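Local coordinates for protein lysyl oxidase (Pichia pastoris, PDB 1W7C) that probably oxidises primary amines, including the side-chain amines of lysine, to aldehydes with the help of copper and a topaquinone cofactor, at residues L498-T503 with R570-M575. Residues are numbered along the deposited sequence; the frame is centred on the assembly and turned at random. Where two conformers were deposited one is given.
With CA (calcium ion), chain D.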
loop_
_atom_site.group_PDB
_atom_site.type_symbol
_atom_site.label_atom_id
_atom_site.label_comp_id
_atom_site.label_asym_id
_atom_site.label_seq_id
_atom_site.Cartn_x
_atom_site.Cartn_y
_atom_site.Cartn_z
ATOM N N LEU A 498 -14.761 6.697 15.117
ATOM C CA LEU A 498 -14.974 5.300 15.488
ATOM C C LEU A 498 -15.780 5.296 16.781
ATOM O O LEU A 498 -15.439 6.038 17.705
ATOM C CB LEU A 498 -13.610 4.581 15.701
ATOM C CG LEU A 498 -12.988 4.043 14.406
ATOM C CD1 LEU A 498 -11.452 4.006 14.547
ATOM C CD2 LEU A 498 -13.519 2.680 14.075
ATOM N N ASP A 499 -16.745 4.398 16.870
ATOM C CA ASP A 499 -17.525 4.148 18.077
ATOM C C ASP A 499 -17.543 2.607 18.212
ATOM O O ASP A 499 -18.463 1.930 17.722
ATOM C CB ASP A 499 -18.974 4.643 17.942
ATOM C CG ASP A 499 -19.147 6.134 18.096
ATOM O OD1 ASP A 499 -18.218 6.875 18.490
ATOM O OD2 ASP A 499 -20.305 6.606 17.809
ATOM N N VAL A 500 -16.476 2.055 18.751
ATOM C CA VAL A 500 -16.318 0.611 18.777
ATOM C C VAL A 500 -17.051 0.012 19.964
ATOM O O VAL A 500 -16.709 0.274 21.109
ATOM C CB VAL A 500 -14.819 0.219 18.821
ATOM C CG1 VAL A 500 -14.690 -1.276 18.745
ATOM C CG2 VAL A 500 -14.092 0.879 17.679
ATOM N N GLY A 501 -18.077 -0.772 19.685
ATOM C CA GLY A 501 -18.872 -1.335 20.758
ATOM C C GLY A 501 -19.423 -0.247 21.649
ATOM O O GLY A 501 -19.231 -0.301 22.881
ATOM N N GLY A 502 -20.053 0.737 20.991
ATOM C CA GLY A 502 -20.645 1.917 21.600
ATOM C C GLY A 502 -19.768 3.152 21.532
ATOM O O GLY A 502 -18.654 3.104 21.000
ATOM N N THR A 503 -20.268 4.276 22.021
ATOM C CA THR A 503 -19.458 5.486 22.032
ATOM C C THR A 503 -18.322 5.485 23.024
ATOM O O THR A 503 -17.257 6.103 22.787
ATOM C CB THR A 503 -20.317 6.747 22.281
ATOM O OG1 THR A 503 -21.031 6.624 23.534
ATOM C CG2 THR A 503 -21.320 7.005 21.183
ATOM N N ARG A 570 -13.215 -5.384 22.692
ATOM C CA ARG A 570 -13.536 -5.304 21.275
ATOM C C ARG A 570 -12.835 -4.069 20.721
ATOM O O ARG A 570 -12.904 -3.001 21.311
ATOM C CB ARG A 570 -15.039 -5.147 21.091
ATOM C CG ARG A 570 -15.847 -6.327 21.580
ATOM C CD ARG A 570 -17.294 -6.213 21.281
ATOM N NE ARG A 570 -17.524 -6.502 19.891
ATOM C CZ ARG A 570 -18.670 -6.265 19.261
ATOM N NH1 ARG A 570 -19.681 -5.679 19.878
ATOM N NH2 ARG A 570 -18.805 -6.638 18.025
ATOM N N ALA A 571 -12.138 -4.207 19.582
ATOM C CA ALA A 571 -11.332 -3.085 19.090
ATOM C C ALA A 571 -11.291 -3.034 17.579
ATOM O O ALA A 571 -11.573 -4.007 16.893
ATOM C CB ALA A 571 -9.919 -3.163 19.658
ATOM N N TYR A 572 -10.937 -1.856 17.076
ATOM C CA TYR A 572 -10.527 -1.660 15.694
ATOM C C TYR A 572 -9.122 -1.095 15.709
ATOM O O TYR A 572 -8.780 -0.227 16.522
ATOM C CB TYR A 572 -11.496 -0.743 14.899
ATOM C CG TYR A 572 -12.481 -1.498 14.038
ATOM C CD1 TYR A 572 -13.538 -2.208 14.597
ATOM C CD2 TYR A 572 -12.347 -1.529 12.655
ATOM C CE1 TYR A 572 -14.395 -2.934 13.806
ATOM C CE2 TYR A 572 -13.228 -2.239 11.848
ATOM C CZ TYR A 572 -14.261 -2.961 12.416
ATOM O OH TYR A 572 -15.149 -3.684 11.674
ATOM N N ASN A 573 -8.311 -1.631 14.800
ATOM C CA ASN A 573 -6.929 -1.175 14.606
ATOM C C ASN A 573 -6.910 -0.174 13.472
ATOM O O ASN A 573 -7.393 -0.477 12.389
ATOM C CB ASN A 573 -6.074 -2.431 14.325
ATOM C CG ASN A 573 -4.669 -2.179 13.815
ATOM O OD1 ASN A 573 -4.167 -3.027 13.050
ATOM N ND2 ASN A 573 -4.010 -1.147 14.257
ATOM N N ILE A 574 -6.341 0.996 13.774
ATOM C CA ILE A 574 -6.044 2.013 12.750
ATOM C C ILE A 574 -4.639 1.706 12.246
ATOM O O ILE A 574 -3.657 1.922 12.971
ATOM C CB ILE A 574 -6.110 3.437 13.311
ATOM C CG1 ILE A 574 -7.450 3.698 14.013
ATOM C CG2 ILE A 574 -5.870 4.428 12.180
ATOM C CD1 ILE A 574 -7.538 5.071 14.670
ATOM N N MET A 575 -4.566 1.170 11.020
ATOM C CA MET A 575 -3.324 0.593 10.464
ATOM C C MET A 575 -2.866 1.530 9.336
ATOM O O MET A 575 -3.568 1.685 8.349
ATOM C CB MET A 575 -3.683 -0.804 9.902
ATOM C CG MET A 575 -2.515 -1.469 9.237
ATOM S SD MET A 575 -2.938 -3.060 8.488
ATOM C CE MET A 575 -4.218 -3.513 9.460
HETATM CA CA CA D . -16.246 7.975 18.754
HETATM O O HOH W 1 -15.715 6.541 20.634
#
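Leu-498, at the end of strand 488-498, and Val-500, in the loop that follows, lay their methyl groups against strand 569-576; side chain meets side chain through apolar atoms, and one methyl of Val-500 also rests on backbone. The two branches of Leu-498 part: CD1 lies 4.0 Å from CG1 of Ile-574, the two side chains running antiparallel alongside one another, while CD2 reaches CB of Tyr-572, with the leucine side chain roughly perpendicular to that of the tyrosine. Two residues on, the methyls of Val-500 divide between the strand backbone and Tyr-572. With CG1 anti to the backbone N (chi1 -176°), that methyl sits over the Arg-570 to Ala-571 peptide, 3.6 Å from Arg-570 O and 3.8 Å from Ala-571 CA, and CG2 meets CB of Tyr-572 at 4.1 Å. Ile-557 of the adjoining strand 553-559 touches both side chains.

Polar groups are engaged away from this seam. Leu-498 O (2.4 Å) and Asp-499 OD1 (2.3 Å) bind calcium, together with Asp-497, Asp-643, Ile-644 and a water that donates to Thr-503 O. Asp-499 OD2 forms a salt bridge with Lys-65; the Arg-570 guanidinium pairs with Glu-329 and Glu-562 and bonds to Tyr-680 O, and Tyr-572 OH bonds to Gly-450 O.

Leu-498 thus serves two surfaces, its carbonyl holding calcium and its side chain packing on the strand; the two segments meet by van der Waals packing without a hydrogen bond, while Asp-499 is tied by its backbone to Ile-331 of strand 329-344.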